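Local coordinates for protein GDP-mannose-dependent alpha-(1-6)-phosphatidylinositol monomannoside mannosyltransferase (Corynebacterium glutamicum, PDB 3OKP) that is a GT-B-fold glycosyltransferase of the mannosyltransferase kind, with guanosine-5'-diphosphate-alpha-D-mannose bound in its C-terminal Rossmann-like domain, at residues L292-V306 with M351-W363. Residues are numbered along the deposited sequence; the frame is centred on the assembly and turned at random.
Sequences LGIVYLEAQACGVPV and MGAAGRAHVEAEW. With GDD (guanosine-5'-diphosphate-alpha-D-mannose), chain B.
In the C-terminal Rossmann-like domain of this GT-B glycosyltransferase, the pocket helix 294-301 packs by L297, Q300 and A301 against V359, G355 and R356 of helix 345-362. The axes of 294-301 and 351-362 approach to 7.8 Å at a crossing angle of -114°. The backbones come close where G303, G352 and G355 carry no side chain: the CA atoms of Q300 and G355 lie 4.2 Å apart, and at G303, which ends the pocket helix in a Schellman motif, two reciprocal CA-H...O contacts form, G303 CA to G352 O (3.3 Å) and G352 CA to G303 O (3.2 Å). Just beyond, the M351 methyl CE reaches P305 CB.

At the other end L297 meets W363 at about a right angle. Its CD2 stands over the face of the indole, 3.5 Å from the centroid of the five-membered ring and 11° off the normal, a CH-pi contact, while CD1 sits by CE3 and L292 CD2 approaches CZ3 obliquely.

Two polar bonds bracket V359. H358 ND1 donates to Q300 OE1 (3.3 Å) from above the amide carbonyl plane, and OE1 also bonds T322; with Q300 CG set beside its backbone N (chi1 -73°), the turned amide brings NE2 to Y296 O. R356, bent at chi2, brings NH1 to A301 O at 2.9 Å, while NE forms a salt bridge to E360 OE2, through a weak hydrogen bond, and NH2 reaches V174 O.

On the ligand side, E298 OE1 and OE2 accept from the ribose O2' (2.8 Å) and O3' of GDP-alpha-D-mannose, and I294 N and V295 N bond weakly to its alpha phosphate. Ligand bonds and interhelical packing thus use different sides of the pocket helix; on the packing side, R356 satisfies the last-turn carbonyl of A301 and the Q300 amide is held at both its oxygen and its nitrogen.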
ATOM      1  N   LEU A 292       5.012   1.683  -3.740  1.00 15.52           N
ATOM      2  CA  LEU A 292       5.280   2.470  -2.545  1.00 15.43           C
ATOM      3  C   LEU A 292       5.878   1.589  -1.452  1.00 14.76           C
ATOM      4  O   LEU A 292       7.054   1.731  -1.108  1.00 15.04           O
ATOM      5  CB  LEU A 292       4.012   3.185  -2.059  1.00 15.67           C
ATOM      6  CG  LEU A 292       4.161   4.113  -0.846  1.00 16.13           C
ATOM      7  CD1 LEU A 292       5.018   5.344  -1.170  1.00 16.46           C
ATOM      8  CD2 LEU A 292       2.795   4.520  -0.329  1.00 15.92           C
ATOM      9  N   GLY A 293       5.076   0.667  -0.927  1.00 14.08           N
ATOM     10  CA  GLY A 293       5.534  -0.243   0.118  1.00 13.27           C
ATOM     11  C   GLY A 293       4.926   0.090   1.462  1.00 12.60           C
ATOM     12  O   GLY A 293       5.564   0.724   2.304  1.00 12.38           O
ATOM     13  N   ILE A 294       3.683  -0.337   1.659  1.00 12.30           N
ATOM     14  CA  ILE A 294       2.967  -0.073   2.904  1.00 11.91           C
ATOM     15  C   ILE A 294       3.623  -0.761   4.112  1.00 11.10           C
ATOM     16  O   ILE A 294       3.524  -0.265   5.234  1.00 10.85           O
ATOM     17  CB  ILE A 294       1.441  -0.403   2.787  1.00 12.47           C
ATOM     18  CG1 ILE A 294       0.644   0.192   3.952  1.00 12.86           C
ATOM     19  CG2 ILE A 294       1.195  -1.889   2.677  1.00 12.85           C
ATOM     20  CD1 ILE A 294       0.234   1.631   3.729  1.00 13.90           C
ATOM     21  N   VAL A 295       4.312  -1.880   3.872  1.00 10.29           N
ATOM     22  CA  VAL A 295       5.011  -2.603   4.944  1.00  9.54           C
ATOM     23  C   VAL A 295       6.030  -1.732   5.694  1.00  9.27           C
ATOM     24  O   VAL A 295       6.226  -1.910   6.896  1.00  8.96           O
ATOM     25  CB  VAL A 295       5.682  -3.926   4.456  1.00  9.50           C
ATOM     26  CG1 VAL A 295       4.629  -4.948   4.031  1.00  9.36           C
ATOM     27  CG2 VAL A 295       6.686  -3.671   3.327  1.00  8.60           C
ATOM     28  N   TYR A 296       6.661  -0.795   4.982  1.00  9.09           N
ATOM     29  CA  TYR A 296       7.625   0.132   5.582  1.00  8.91           C
ATOM     30  C   TYR A 296       6.944   1.113   6.534  1.00  9.08           C
ATOM     31  O   TYR A 296       7.516   1.503   7.555  1.00  9.00           O
ATOM     32  CB  TYR A 296       8.364   0.927   4.503  1.00  9.05           C
ATOM     33  CG  TYR A 296       9.113   0.108   3.471  1.00  8.73           C
ATOM     34  CD1 TYR A 296      10.115  -0.789   3.847  1.00  8.78           C
ATOM     35  CD2 TYR A 296       8.845   0.262   2.114  1.00  9.39           C
ATOM     36  CE1 TYR A 296      10.812  -1.533   2.891  1.00  8.67           C
ATOM     37  CE2 TYR A 296       9.538  -0.472   1.153  1.00  9.40           C
ATOM     38  CZ  TYR A 296      10.520  -1.364   1.549  1.00  8.83           C
ATOM     39  OH  TYR A 296      11.202  -2.083   0.593  1.00  9.02           O
ATOM     40  N   LEU A 297       5.726   1.513   6.177  1.00  9.10           N
ATOM     41  CA  LEU A 297       4.929   2.432   6.985  1.00  9.50           C
ATOM     42  C   LEU A 297       4.385   1.729   8.217  1.00  9.21           C
ATOM     43  O   LEU A 297       4.323   2.316   9.297  1.00  9.41           O
ATOM     44  CB  LEU A 297       3.783   3.018   6.152  1.00  9.85           C
ATOM     45  CG  LEU A 297       4.192   3.687   4.835  1.00 10.27           C
ATOM     46  CD1 LEU A 297       2.967   4.023   4.010  1.00 10.60           C
ATOM     47  CD2 LEU A 297       5.040   4.930   5.084  1.00 10.19           C
ATOM     48  N   GLU A 298       4.001   0.465   8.041  1.00  8.94           N
ATOM     49  CA  GLU A 298       3.535  -0.388   9.131  1.00  8.71           C
ATOM     50  C   GLU A 298       4.624  -0.596  10.186  1.00  8.10           C
ATOM     51  O   GLU A 298       4.349  -0.554  11.385  1.00  7.80           O
ATOM     52  CB  GLU A 298       3.061  -1.736   8.578  1.00  8.89           C
ATOM     53  CG  GLU A 298       1.752  -1.654   7.790  1.00  9.39           C
ATOM     54  CD  GLU A 298       1.413  -2.934   7.039  1.00  9.82           C
ATOM     55  OE1 GLU A 298       2.250  -3.865   6.993  1.00 10.15           O
ATOM     56  OE2 GLU A 298       0.299  -3.002   6.483  1.00 11.71           O
ATOM     57  N   ALA A 299       5.858  -0.809   9.723  1.00  7.47           N
ATOM     58  CA  ALA A 299       7.009  -0.994  10.604  1.00  7.08           C
ATOM     59  C   ALA A 299       7.303   0.274  11.397  1.00  7.17           C
ATOM     60  O   ALA A 299       7.474   0.227  12.618  1.00  7.06           O
ATOM     61  CB  ALA A 299       8.229  -1.408   9.798  1.00  6.89           C
ATOM     62  N   GLN A 300       7.350   1.405  10.696  1.00  7.25           N
ATOM     63  CA  GLN A 300       7.558   2.708  11.330  1.00  7.54           C
ATOM     64  C   GLN A 300       6.457   3.024  12.334  1.00  7.82           C
ATOM     65  O   GLN A 300       6.729   3.554  13.409  1.00  8.04           O
ATOM     66  CB  GLN A 300       7.666   3.807  10.276  1.00  7.59           C
ATOM     67  CG  GLN A 300       8.971   3.776   9.500  1.00  7.76           C
ATOM     68  CD  GLN A 300       8.990   4.772   8.361  1.00  8.71           C
ATOM     69  OE1 GLN A 300       9.518   5.871   8.502  1.00  8.39           O
ATOM     70  NE2 GLN A 300       8.403   4.396   7.227  1.00  9.40           N
ATOM     71  N   ALA A 301       5.219   2.674  11.984  1.00  8.12           N
ATOM     72  CA  ALA A 301       4.077   2.821  12.887  1.00  8.66           C
ATOM     73  C   ALA A 301       4.215   1.976  14.159  1.00  8.78           C
ATOM     74  O   ALA A 301       3.694   2.348  15.215  1.00  9.27           O
ATOM     75  CB  ALA A 301       2.781   2.491  12.161  1.00  8.62           C
ATOM     76  N   CYS A 302       4.918   0.847  14.052  1.00  8.52           N
ATOM     77  CA  CYS A 302       5.210  -0.012  15.207  1.00  8.52           C
ATOM     78  C   CYS A 302       6.490   0.401  15.956  1.00  8.49           C
ATOM     79  O   CYS A 302       6.906  -0.274  16.906  1.00  8.39           O
ATOM     80  CB  CYS A 302       5.291  -1.483  14.780  1.00  8.35           C
ATOM     81  SG  CYS A 302       3.695  -2.217  14.327  1.00  9.28           S
ATOM     82  N   GLY A 303       7.101   1.504  15.526  1.00  8.25           N
ATOM     83  CA  GLY A 303       8.308   2.033  16.161  1.00  8.46           C
ATOM     84  C   GLY A 303       9.546   1.184  15.928  1.00  8.17           C
ATOM     85  O   GLY A 303      10.399   1.068  16.808  1.00  8.25           O
ATOM     86  N   VAL A 304       9.641   0.599  14.736  1.00  7.83           N
ATOM     87  CA  VAL A 304      10.736  -0.303  14.383  1.00  7.61           C
ATOM     88  C   VAL A 304      11.577   0.315  13.258  1.00  7.50           C
ATOM     89  O   VAL A 304      11.019   0.751  12.250  1.00  7.44           O
ATOM     90  CB  VAL A 304      10.195  -1.696  13.947  1.00  7.41           C
ATOM     91  CG1 VAL A 304      11.333  -2.661  13.605  1.00  7.02           C
ATOM     92  CG2 VAL A 304       9.299  -2.294  15.032  1.00  7.72           C
ATOM     93  N   PRO A 305      12.920   0.367  13.436  1.00  7.48           N
ATOM     94  CA  PRO A 305      13.838   0.867  12.403  1.00  7.60           C
ATOM     95  C   PRO A 305      13.664   0.120  11.079  1.00  7.38           C
ATOM     96  O   PRO A 305      13.464  -1.094  11.080  1.00  7.28           O
ATOM     97  CB  PRO A 305      15.225   0.568  12.984  1.00  7.55           C
ATOM     98  CG  PRO A 305      15.019   0.517  14.450  1.00  7.97           C
ATOM     99  CD  PRO A 305      13.641  -0.038  14.657  1.00  7.65           C
ATOM    100  N   VAL A 306      13.739   0.843   9.966  1.00  7.47           N
ATOM    101  CA  VAL A 306      13.475   0.251   8.656  1.00  7.64           C
ATOM    102  C   VAL A 306      14.708   0.220   7.756  1.00  7.82           C
ATOM    103  O   VAL A 306      15.443   1.197   7.662  1.00  8.05           O
ATOM    104  CB  VAL A 306      12.305   0.977   7.931  1.00  7.72           C
ATOM    105  CG1 VAL A 306      12.199   0.547   6.468  1.00  7.90           C
ATOM    106  CG2 VAL A 306      10.994   0.716   8.652  1.00  7.72           C
ATOM    107  N   MET A 351      15.707   5.724  15.982  1.00 10.74           N
ATOM    108  CA  MET A 351      15.131   5.523  14.653  1.00 10.88           C
ATOM    109  C   MET A 351      13.664   5.109  14.720  1.00 10.26           C
ATOM    110  O   MET A 351      12.826   5.659  13.999  1.00 10.15           O
ATOM    111  CB  MET A 351      15.934   4.488  13.863  1.00 10.48           C
ATOM    112  CG  MET A 351      17.254   5.012  13.329  1.00 11.29           C
ATOM    113  SD  MET A 351      18.182   3.750  12.439  1.00 12.38           S
ATOM    114  CE  MET A 351      17.123   3.476  11.025  1.00 10.90           C
ATOM    115  N   GLY A 352      13.363   4.147  15.589  1.00  9.94           N
ATOM    116  CA  GLY A 352      11.995   3.675  15.781  1.00  9.51           C
ATOM    117  C   GLY A 352      11.062   4.743  16.323  1.00  9.75           C
ATOM    118  O   GLY A 352       9.918   4.857  15.881  1.00  9.67           O
ATOM    119  N   ALA A 353      11.549   5.525  17.287  1.00  9.81           N
ATOM    120  CA  ALA A 353      10.800   6.674  17.798  1.00 10.12           C
ATOM    121  C   ALA A 353      10.506   7.651  16.662  1.00 10.02           C
ATOM    122  O   ALA A 353       9.376   8.137  16.527  1.00 10.24           O
ATOM    123  CB  ALA A 353      11.567   7.369  18.917  1.00 10.57           C
ATOM    124  N   ALA A 354      11.525   7.921  15.844  1.00  9.54           N
ATOM    125  CA  ALA A 354      11.389   8.819  14.699  1.00  9.42           C
ATOM    126  C   ALA A 354      10.422   8.254  13.659  1.00  9.00           C
ATOM    127  O   ALA A 354       9.664   9.003  13.046  1.00  9.13           O
ATOM    128  CB  ALA A 354      12.754   9.111  14.069  1.00  9.27           C
ATOM    129  N   GLY A 355      10.452   6.934  13.472  1.00  8.66           N
ATOM    130  CA  GLY A 355       9.521   6.250  12.572  1.00  8.25           C
ATOM    131  C   GLY A 355       8.070   6.456  12.972  1.00  8.53           C
ATOM    132  O   GLY A 355       7.227   6.781  12.132  1.00  8.75           O
ATOM    133  N   ARG A 356       7.788   6.270  14.260  1.00  8.45           N
ATOM    134  CA  ARG A 356       6.449   6.467  14.814  1.00  8.83           C
ATOM    135  C   ARG A 356       5.967   7.910  14.647  1.00  9.26           C
ATOM    136  O   ARG A 356       4.837   8.143  14.220  1.00  9.44           O
ATOM    137  CB  ARG A 356       6.404   6.032  16.288  1.00  8.78           C
ATOM    138  CG  ARG A 356       5.073   6.292  17.008  1.00  9.31           C
ATOM    139  CD  ARG A 356       3.951   5.432  16.447  1.00  9.07           C
ATOM    140  NE  ARG A 356       2.648   5.785  17.004  1.00  9.96           N
ATOM    141  CZ  ARG A 356       1.512   5.144  16.737  1.00  9.52           C
ATOM    142  NH1 ARG A 356       1.504   4.097  15.921  1.00  8.14           N
ATOM    143  NH2 ARG A 356       0.378   5.548  17.296  1.00  9.14           N
ATOM    144  N   ALA A 357       6.830   8.867  14.979  1.00  9.65           N
ATOM    145  CA  ALA A 357       6.522  10.288  14.821  1.00 10.27           C
ATOM    146  C   ALA A 357       6.270  10.649  13.355  1.00 10.48           C
ATOM    147  O   ALA A 357       5.368  11.436  13.049  1.00 10.59           O
ATOM    148  CB  ALA A 357       7.646  11.144  15.399  1.00 10.51           C
ATOM    149  N   HIS A 358       7.064  10.060  12.462  1.00 10.31           N
ATOM    150  CA  HIS A 358       6.960  10.304  11.020  1.00 10.71           C
ATOM    151  C   HIS A 358       5.593   9.918  10.452  1.00 10.94           C
ATOM    152  O   HIS A 358       4.957  10.720   9.762  1.00 11.09           O
ATOM    153  CB  HIS A 358       8.085   9.575  10.271  1.00 10.19           C
ATOM    154  CG  HIS A 358       8.084   9.807   8.790  1.00 10.48           C
ATOM    155  ND1 HIS A 358       8.170   8.777   7.877  1.00 11.01           N
ATOM    156  CD2 HIS A 358       8.014  10.948   8.065  1.00 10.84           C
ATOM    157  CE1 HIS A 358       8.151   9.275   6.653  1.00 10.47           C
ATOM    158  NE2 HIS A 358       8.056  10.589   6.740  1.00 11.00           N
ATOM    159  N   VAL A 359       5.145   8.698  10.746  1.00 11.22           N
ATOM    160  CA  VAL A 359       3.847   8.219  10.254  1.00 12.02           C
ATOM    161  C   VAL A 359       2.662   8.960  10.887  1.00 12.77           C
ATOM    162  O   VAL A 359       1.652   9.196  10.222  1.00 12.91           O
ATOM    163  CB  VAL A 359       3.674   6.675  10.383  1.00 11.64           C
ATOM    164  CG1 VAL A 359       4.625   5.944   9.433  1.00 11.62           C
ATOM    165  CG2 VAL A 359       3.879   6.210  11.813  1.00 12.37           C
ATOM    166  N   GLU A 360       2.793   9.333  12.160  1.00 13.43           N
ATOM    167  CA  GLU A 360       1.761  10.126  12.834  1.00 14.55           C
ATOM    168  C   GLU A 360       1.627  11.518  12.215  1.00 14.95           C
ATOM    169  O   GLU A 360       0.538  12.095  12.200  1.00 15.33           O
ATOM    170  CB  GLU A 360       2.048  10.251  14.331  1.00 14.82           C
ATOM    171  CG  GLU A 360       1.756   8.998  15.134  1.00 16.02           C
ATOM    172  CD  GLU A 360       1.655   9.278  16.619  1.00 18.37           C
ATOM    173  OE1 GLU A 360       0.591   9.758  17.067  1.00 20.58           O
ATOM    174  OE2 GLU A 360       2.635   9.015  17.344  1.00 19.16           O
ATOM    175  N   ALA A 361       2.737  12.045  11.700  1.00 14.94           N
ATOM    176  CA  ALA A 361       2.750  13.368  11.082  1.00 15.49           C
ATOM    177  C   ALA A 361       2.387  13.359   9.595  1.00 15.53           C
ATOM    178  O   ALA A 361       1.866  14.348   9.079  1.00 15.87           O
ATOM    179  CB  ALA A 361       4.110  14.040  11.295  1.00 15.54           C
ATOM    180  N   GLU A 362       2.645  12.244   8.911  1.00 15.26           N
ATOM    181  CA  GLU A 362       2.574  12.225   7.446  1.00 15.45           C
ATOM    182  C   GLU A 362       1.848  11.045   6.793  1.00 15.16           C
ATOM    183  O   GLU A 362       1.517  11.111   5.603  1.00 15.23           O
ATOM    184  CB  GLU A 362       3.987  12.357   6.849  1.00 15.32           C
ATOM    185  CG  GLU A 362       4.305  13.726   6.243  1.00 17.01           C
ATOM    186  CD  GLU A 362       4.400  14.838   7.271  1.00 18.19           C
ATOM    187  N   TRP A 363       1.591   9.978   7.549  1.00 13.45           N
ATOM    188  CA  TRP A 363       1.121   8.727   6.935  1.00 13.39           C
ATOM    189  C   TRP A 363      -0.133   8.073   7.523  1.00 13.30           C
ATOM    190  O   TRP A 363      -0.610   7.068   6.993  1.00 13.36           O
ATOM    191  CB  TRP A 363       2.261   7.707   6.884  1.00 13.32           C
ATOM    192  CG  TRP A 363       3.337   8.064   5.911  1.00 13.42           C
ATOM    193  CD1 TRP A 363       4.551   8.616   6.199  1.00 13.27           C
ATOM    194  CD2 TRP A 363       3.297   7.899   4.488  1.00 13.32           C
ATOM    195  NE1 TRP A 363       5.274   8.800   5.043  1.00 13.18           N
ATOM    196  CE2 TRP A 363       4.528   8.367   3.978  1.00 13.37           C
ATOM    197  CE3 TRP A 363       2.340   7.395   3.593  1.00 13.38           C
ATOM    198  CZ2 TRP A 363       4.830   8.349   2.612  1.00 13.36           C
ATOM    199  CZ3 TRP A 363       2.644   7.373   2.236  1.00 13.32           C
ATOM    200  CH2 TRP A 363       3.879   7.848   1.760  1.00 13.46           C
TER
HETATM  201  N2  GDD B 601      -2.110 -10.752   7.631  0.50 13.20           N
HETATM  202  C2  GDD B 601      -0.942 -10.766   6.943  0.50 13.14           C
HETATM  203  N1  GDD B 601      -0.105 -11.825   7.061  0.50 13.31           N
HETATM  204  N3  GDD B 601      -0.620  -9.721   6.146  0.50 13.12           N
HETATM  205  C4  GDD B 601       0.549  -9.719   5.452  0.50 13.25           C
HETATM  206  C5  GDD B 601       1.416 -10.795   5.559  0.50 13.22           C
HETATM  207  C6  GDD B 601       1.069 -11.860   6.383  0.50 13.31           C
HETATM  208  O6  GDD B 601       1.829 -12.843   6.499  0.50 13.24           O
HETATM  209  N7  GDD B 601       2.480 -10.534   4.772  0.50 13.32           N
HETATM  210  C8  GDD B 601       2.276  -9.329   4.193  0.50 13.38           C
HETATM  211  N9  GDD B 601       1.098  -8.838   4.609  0.50 13.33           N
HETATM  212  C1' GDD B 601       0.480  -7.541   4.232  0.50 13.14           C
HETATM  213  C2' GDD B 601       1.244  -6.382   4.853  0.50 12.76           C
HETATM  214  O2' GDD B 601       0.816  -6.122   6.192  0.50 12.88           O
HETATM  215  C3' GDD B 601       0.942  -5.235   3.909  0.50 12.71           C
HETATM  216  O3' GDD B 601      -0.219  -4.522   4.351  0.50 12.17           O
HETATM  217  C4' GDD B 601       0.661  -5.898   2.564  0.50 12.90           C
HETATM  218  O4' GDD B 601       0.497  -7.298   2.821  0.50 12.93           O
HETATM  219  C5' GDD B 601       1.807  -5.684   1.576  0.50 13.17           C
HETATM  220  O5' GDD B 601       1.563  -4.544   0.748  0.50 13.30           O
HETATM  221  PA  GDD B 601       2.637  -3.812   0.103  0.50 13.27           P
HETATM  222  O1A GDD B 601       2.180  -2.746  -0.367  0.50 13.01           O
HETATM  223  O2A GDD B 601       3.532  -3.526   0.937  0.50 12.88           O
HETATM  224  O3A GDD B 601       3.237  -4.592  -0.964  0.50 13.56           O
HETATM  225  PB  GDD B 601       2.502  -5.217  -2.051  0.50 13.50           P
HETATM  226  O2B GDD B 601       1.543  -4.504  -2.418  0.50 13.24           O
HETATM  227  O3B GDD B 601       3.276  -5.390  -3.016  0.50 13.27           O
HETATM  228  O1B GDD B 601       2.014  -6.508  -1.633  0.50 14.16           O